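Local coordinates for uncharacterized protein (Bombyx mori, PDB 5AZ0) that probably reduces carbonyl compounds with a nicotinamide cofactor, as a member of the aldo-keto reductase family from the silkworm, at residues V200-L204 with S238-K242. Sequence-based numbering, arbitrary orientation.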
loop_
_atom_site.group_PDB
_atom_site.type_symbol
_atom_site.label_atom_id
_atom_site.label_comp_id
_atom_site.label_asym_id
_atom_site.label_seq_id
_atom_site.Cartn_x
_atom_site.Cartn_y
_atom_site.Cartn_z
ATOM N N VAL A 200 -1.057 -3.695 -7.826
ATOM C CA VAL A 200 -2.091 -3.846 -8.848
ATOM C C VAL A 200 -2.053 -2.605 -9.705
ATOM O O VAL A 200 -1.970 -1.474 -9.211
ATOM C CB VAL A 200 -3.497 -3.982 -8.296
ATOM C CG1 VAL A 200 -4.420 -4.668 -9.342
ATOM C CG2 VAL A 200 -3.505 -4.812 -7.021
ATOM N N ASN A 201 -2.094 -2.825 -11.005
ATOM C CA ASN A 201 -2.093 -1.762 -12.053
ATOM C C ASN A 201 -2.612 -2.363 -13.416
ATOM O O ASN A 201 -3.174 -3.473 -13.450
ATOM C CB ASN A 201 -0.701 -1.105 -12.133
ATOM C CG ASN A 201 0.396 -2.130 -12.321
ATOM O OD1 ASN A 201 0.406 -2.866 -13.343
ATOM N ND2 ASN A 201 1.368 -2.159 -11.398
ATOM N N LEU A 202 -2.589 -1.580 -14.494
ATOM C CA LEU A 202 -3.219 -2.030 -15.735
ATOM C C LEU A 202 -2.479 -3.245 -16.404
ATOM O O LEU A 202 -3.121 -4.048 -17.031
ATOM C CB LEU A 202 -3.436 -0.864 -16.670
ATOM C CG LEU A 202 -4.459 0.122 -16.174
ATOM C CD1 LEU A 202 -4.328 1.391 -16.982
ATOM C CD2 LEU A 202 -5.887 -0.434 -16.248
ATOM N N ASN A 203 -1.177 -3.369 -16.185
ATOM C CA ASN A 203 -0.376 -4.456 -16.669
ATOM C C ASN A 203 -0.305 -5.654 -15.754
ATOM O O ASN A 203 0.026 -6.749 -16.255
ATOM C CB ASN A 203 1.066 -3.999 -16.937
ATOM C CG ASN A 203 1.144 -2.908 -18.004
ATOM O OD1 ASN A 203 1.918 -1.983 -17.905
ATOM N ND2 ASN A 203 0.300 -3.005 -19.008
ATOM N N LEU A 204 -0.542 -5.450 -14.424
ATOM C CA LEU A 204 -0.550 -6.522 -13.450
ATOM C C LEU A 204 -1.871 -6.550 -12.705
ATOM O O LEU A 204 -2.006 -6.030 -11.577
ATOM C CB LEU A 204 0.590 -6.358 -12.485
ATOM C CG LEU A 204 0.921 -7.551 -11.572
ATOM C CD1 LEU A 204 1.675 -8.613 -12.362
ATOM C CD2 LEU A 204 1.784 -7.126 -10.355
ATOM N N SER A 238 9.137 -0.799 -21.281
ATOM C CA SER A 238 8.076 -1.234 -20.426
ATOM C C SER A 238 6.814 -1.135 -21.259
ATOM O O SER A 238 6.762 -0.412 -22.239
ATOM C CB SER A 238 8.012 -0.308 -19.208
ATOM O OG SER A 238 7.727 1.042 -19.619
ATOM N N PRO A 239 5.772 -1.845 -20.858
ATOM C CA PRO A 239 4.655 -1.982 -21.786
ATOM C C PRO A 239 3.739 -0.785 -21.818
ATOM O O PRO A 239 3.798 0.048 -20.924
ATOM C CB PRO A 239 3.877 -3.193 -21.235
ATOM C CG PRO A 239 4.437 -3.497 -19.886
ATOM C CD PRO A 239 5.539 -2.534 -19.573
ATOM N N GLU A 240 2.881 -0.742 -22.839
ATOM C CA GLU A 240 1.747 0.148 -22.875
ATOM C C GLU A 240 0.774 -0.243 -21.722
ATOM O O GLU A 240 0.769 -1.400 -21.306
ATOM C CB GLU A 240 1.042 0.048 -24.226
ATOM C CG GLU A 240 1.829 0.655 -25.399
ATOM C CD GLU A 240 1.985 2.174 -25.297
ATOM O OE1 GLU A 240 1.021 2.902 -24.905
ATOM O OE2 GLU A 240 3.109 2.600 -25.592
ATOM N N PRO A 241 -0.041 0.675 -21.220
ATOM C CA PRO A 241 -0.164 2.048 -21.689
ATOM C C PRO A 241 0.858 3.025 -21.136
ATOM O O PRO A 241 1.224 2.964 -19.933
ATOM C CB PRO A 241 -1.516 2.457 -21.149
ATOM C CG PRO A 241 -1.683 1.661 -19.893
ATOM C CD PRO A 241 -0.766 0.478 -19.960
ATOM N N LYS A 242 1.296 3.917 -22.029
ATOM C CA LYS A 242 2.015 5.144 -21.664
ATOM C C LYS A 242 1.033 6.250 -21.531
ATOM O O LYS A 242 -0.143 6.058 -21.821
ATOM C CB LYS A 242 3.142 5.449 -22.665
ATOM C CG LYS A 242 4.317 4.465 -22.590
ATOM C CD LYS A 242 4.553 3.886 -21.164
ATOM C CE LYS A 242 5.646 2.817 -21.059
ATOM N NZ LYS A 242 5.359 1.919 -19.896
HETATM O O HOH W 1 2.333 0.894 -18.342
#
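Two loops that follow strands of the aldo-keto reductase (beta/alpha)8 barrel meet here, and Asn203 bridges them by reaching between Pro239 and Pro241 of the other loop. Its CG lies anti to the carbonyl carbon (chi1 -61°), which sends the amide across to the proline-rich segment. There Asn203 ND2 donates to Glu240 O at 2.8 Å, an almost flat arrangement in which the acceptor stays close to the amide plane. The same nitrogen also bonds to Phe306 O, so two carbonyls grip the NH2 group, which probably limits rotation of the amide. A water 2.9 Å from Asn203 OD1 and 2.8 Å from Pro241 O can donate to either; with more acceptors than protons in reach, it forms a possible water-mediated link. Asparagine suits the place because its short amide offers an NH2 group to backbone carbonyls while its oxygen can accept from this water.

Pro239 CG packs against the amide in van der Waals contact, 3.5 Å from Asn203 OD1. The apolar pair is Leu202 CD1 and Pro241 CG, 3.9 Å apart, the two side chains crossing at about a right angle. Leucine's branched end suits this buried spot, and proline tolerates the preceding cis peptide better than other residues. Each loop is also braced internally. Asn201 OD1 accepts from Leu204 N at 3.0 Å, an Asx motif that holds the turn presenting Leu202 and Asn203. In 238-242 the long Lys242 side chain runs back along its own loop, and its NZ bonds to Pro239 O and Thr228 O.

Leu202 also packs on Asn263 and Tyr266 of helix 259-269 and shares Met248 of helix 246-255 with Pro241, while the Asn203 backbone bonds to Asn308, in a loop beyond helix 297-304.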